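Local coordinates for putative acyl-CoA thioester hydrolase (Yersinia pestis KIM10+, PDB 5DM5), which probably hydrolyses acyl-CoA thioesters as a hexameric thioesterase of the hot-dog fold, at residues G62-V67 against F125-V130. Numbering follows the deposited sequence.
Sequences GRVVTV and FTYVAV
Thr66 CG2 lies over one face of the Tyr127 ring, 4.2 Å above its plane and offset toward the rim, while Thr66 OG1 approaches Tyr127 CE1 obliquely (3.3 Å). The two side chains run side by side from a non-hydrogen-bonded antiparallel pair. Two more methyl contacts reach the aromatic rings obliquely, Val64 CG2 at Tyr127 CD1 and Thr66 CG2 at Phe125 CD2, 4.1 Å away in the latter pair. With CG anti to its carbonyl carbon (chi1 -59°), Tyr127 stands alongside Thr66, and its OH is hydrogen-bonded to Asp49 O.

Val65 and Val128 point to the opposite face from Thr66 and Tyr127, and Val67 and Val130 add methyl contacts to them. Val67 CG1 lies 3.6 Å from Val128 CG2, and Val65 CG2 meets Val130 CG2 at 3.8 Å, each pair crossing at roughly a right angle. Backbone hydrogen bonds run from Val128 N to Val65 O and from Val130 N to Arg63 O (2.9 Å); Val67 N also bonds Thr126 O, though its modelled length is doubtfully short, and the return bond from Val65 N to Val128 O is weak.

This pairing ties the start of strand 64-74, outermost within the chain, to the end of strand 118-129, whose other neighbour is strand 97-106. Val64, Phe125, Tyr127 and Ala129 pack against helix 43-60, the central helix wrapped by the hot-dog sheet, while Thr66 also touches Phe74 of the second subunit.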
ATOM      1  N   GLY B  62      -5.764  -9.774  26.039  1.00 61.19           N
ATOM      2  CA  GLY B  62      -6.790  -8.877  25.564  1.00 54.03           C
ATOM      3  C   GLY B  62      -6.194  -7.627  24.987  1.00 46.21           C
ATOM      4  O   GLY B  62      -5.001  -7.547  24.746  1.00 47.14           O
ATOM      5  N   ARG B  63      -7.028  -6.610  24.865  1.00 52.69           N
ATOM      6  CA  ARG B  63      -6.636  -5.376  24.203  1.00 55.24           C
ATOM      7  C   ARG B  63      -5.696  -4.516  25.020  1.00 48.83           C
ATOM      8  O   ARG B  63      -5.822  -4.411  26.230  1.00 50.03           O
ATOM      9  CB  ARG B  63      -7.898  -4.577  23.809  1.00 63.48           C
ATOM     10  CG  ARG B  63      -8.765  -5.271  22.729  1.00 76.31           C
ATOM     11  CD  ARG B  63     -10.139  -4.602  22.459  1.00 84.24           C
ATOM     12  NE  ARG B  63     -10.786  -5.109  21.234  1.00 97.85           N
ATOM     13  CZ  ARG B  63     -11.400  -6.285  21.095  1.00 97.07           C
ATOM     14  NH1 ARG B  63     -11.454  -7.143  22.102  1.00104.31           N
ATOM     15  NH2 ARG B  63     -11.942  -6.617  19.928  1.00 91.16           N
ATOM     16  N   VAL B  64      -4.727  -3.931  24.320  1.00 44.91           N
ATOM     17  CA  VAL B  64      -3.773  -3.005  24.898  1.00 42.30           C
ATOM     18  C   VAL B  64      -3.698  -1.768  24.015  1.00 42.59           C
ATOM     19  O   VAL B  64      -4.182  -1.770  22.885  1.00 43.72           O
ATOM     20  CB  VAL B  64      -2.366  -3.609  25.027  1.00 40.98           C
ATOM     21  CG1 VAL B  64      -2.404  -4.885  25.832  1.00 50.72           C
ATOM     22  CG2 VAL B  64      -1.782  -3.882  23.666  1.00 44.43           C
ATOM     23  N   VAL B  65      -3.063  -0.722  24.522  1.00 39.79           N
ATOM     24  CA  VAL B  65      -2.909   0.526  23.799  1.00 35.89           C
ATOM     25  C   VAL B  65      -1.527   1.119  24.119  1.00 38.95           C
ATOM     26  O   VAL B  65      -1.105   1.103  25.274  1.00 40.04           O
ATOM     27  CB  VAL B  65      -4.045   1.510  24.167  1.00 39.71           C
ATOM     28  CG1 VAL B  65      -3.749   2.896  23.659  1.00 45.06           C
ATOM     29  CG2 VAL B  65      -5.388   1.032  23.611  1.00 39.37           C
ATOM     30  N   THR B  66      -0.795   1.600  23.117  1.00 35.11           N
ATOM     31  CA  THR B  66       0.491   2.220  23.419  1.00 36.83           C
ATOM     32  C   THR B  66       0.163   3.499  24.148  1.00 37.35           C
ATOM     33  O   THR B  66      -0.723   4.218  23.703  1.00 41.19           O
ATOM     34  CB  THR B  66       1.337   2.575  22.168  1.00 34.28           C
ATOM     35  OG1 THR B  66       1.274   1.528  21.193  1.00 30.71           O
ATOM     36  CG2 THR B  66       2.797   2.841  22.571  1.00 31.21           C
ATOM     37  N   VAL B  67       0.832   3.803  25.257  1.00 36.01           N
ATOM     38  CA  VAL B  67       0.514   5.056  25.961  1.00 37.26           C
ATOM     39  C   VAL B  67       1.712   5.955  26.100  1.00 35.07           C
ATOM     40  O   VAL B  67       1.582   7.131  26.389  1.00 36.01           O
ATOM     41  CB  VAL B  67      -0.059   4.857  27.389  1.00 42.49           C
ATOM     42  CG1 VAL B  67      -1.398   4.166  27.321  1.00 48.79           C
ATOM     43  CG2 VAL B  67       0.890   4.113  28.295  1.00 35.86           C
ATOM     44  N   PHE B 125       8.890   1.081  25.578  1.00 35.96           N
ATOM     45  CA  PHE B 125       7.495   1.291  25.258  1.00 36.36           C
ATOM     46  C   PHE B 125       6.526   1.015  26.377  1.00 38.83           C
ATOM     47  O   PHE B 125       6.712   0.067  27.116  1.00 42.77           O
ATOM     48  CB  PHE B 125       7.161   0.412  24.071  1.00 41.82           C
ATOM     49  CG  PHE B 125       7.533   1.022  22.774  1.00 39.31           C
ATOM     50  CD1 PHE B 125       8.850   1.250  22.467  1.00 34.58           C
ATOM     51  CD2 PHE B 125       6.560   1.353  21.856  1.00 36.83           C
ATOM     52  CE1 PHE B 125       9.185   1.818  21.291  1.00 36.63           C
ATOM     53  CE2 PHE B 125       6.895   1.910  20.670  1.00 36.19           C
ATOM     54  CZ  PHE B 125       8.209   2.147  20.382  1.00 35.91           C
ATOM     55  N   THR B 126       5.460   1.806  26.478  1.00 37.41           N
ATOM     56  CA  THR B 126       4.486   1.589  27.551  1.00 38.36           C
ATOM     57  C   THR B 126       3.082   1.404  26.998  1.00 40.15           C
ATOM     58  O   THR B 126       2.510   2.346  26.404  1.00 40.35           O
ATOM     59  CB  THR B 126       4.434   2.778  28.529  1.00 39.19           C
ATOM     60  OG1 THR B 126       5.757   3.151  28.949  1.00 43.20           O
ATOM     61  CG2 THR B 126       3.568   2.435  29.716  1.00 35.24           C
ATOM     62  N   TYR B 127       2.529   0.205  27.225  1.00 43.90           N
ATOM     63  CA  TYR B 127       1.188  -0.180  26.739  1.00 44.06           C
ATOM     64  C   TYR B 127       0.265  -0.378  27.922  1.00 42.62           C
ATOM     65  O   TYR B 127       0.727  -0.572  29.047  1.00 45.88           O
ATOM     66  CB  TYR B 127       1.190  -1.489  25.932  1.00 44.13           C
ATOM     67  CG  TYR B 127       2.047  -1.522  24.697  1.00 38.38           C
ATOM     68  CD1 TYR B 127       1.512  -1.328  23.442  1.00 35.66           C
ATOM     69  CD2 TYR B 127       3.395  -1.794  24.799  1.00 37.64           C
ATOM     70  CE1 TYR B 127       2.306  -1.377  22.327  1.00 35.14           C
ATOM     71  CE2 TYR B 127       4.189  -1.842  23.701  1.00 37.49           C
ATOM     72  CZ  TYR B 127       3.653  -1.634  22.464  1.00 36.40           C
ATOM     73  OH  TYR B 127       4.488  -1.687  21.364  1.00 36.87           O
ATOM     74  N   VAL B 128      -1.037  -0.403  27.665  1.00 40.52           N
ATOM     75  CA  VAL B 128      -2.009  -0.586  28.739  1.00 45.80           C
ATOM     76  C   VAL B 128      -3.208  -1.513  28.437  1.00 50.42           C
ATOM     77  O   VAL B 128      -3.944  -1.261  27.487  1.00 51.86           O
ATOM     78  CB  VAL B 128      -2.555   0.788  29.146  1.00 45.25           C
ATOM     79  CG1 VAL B 128      -3.783   0.642  30.027  1.00 51.31           C
ATOM     80  CG2 VAL B 128      -1.473   1.606  29.842  1.00 44.03           C
ATOM     81  N   ALA B 129      -3.431  -2.557  29.239  1.00 47.36           N
ATOM     82  CA  ALA B 129      -4.582  -3.418  28.988  1.00 47.37           C
ATOM     83  C   ALA B 129      -5.870  -2.653  29.260  1.00 51.14           C
ATOM     84  O   ALA B 129      -6.126  -2.200  30.376  1.00 53.14           O
ATOM     85  CB  ALA B 129      -4.518  -4.651  29.825  1.00 49.87           C
ATOM     86  N   VAL B 130      -6.674  -2.531  28.211  1.00 51.41           N
ATOM     87  CA  VAL B 130      -7.928  -1.810  28.236  1.00 53.00           C
ATOM     88  C   VAL B 130      -9.045  -2.691  27.744  1.00 54.68           C
ATOM     89  O   VAL B 130      -8.808  -3.740  27.159  1.00 53.92           O
ATOM     90  CB  VAL B 130      -7.913  -0.516  27.365  1.00 55.47           C
ATOM     91  CG1 VAL B 130      -6.797   0.428  27.786  1.00 51.23           C
ATOM     92  CG2 VAL B 130      -7.817  -0.858  25.878  1.00 54.00           C
TER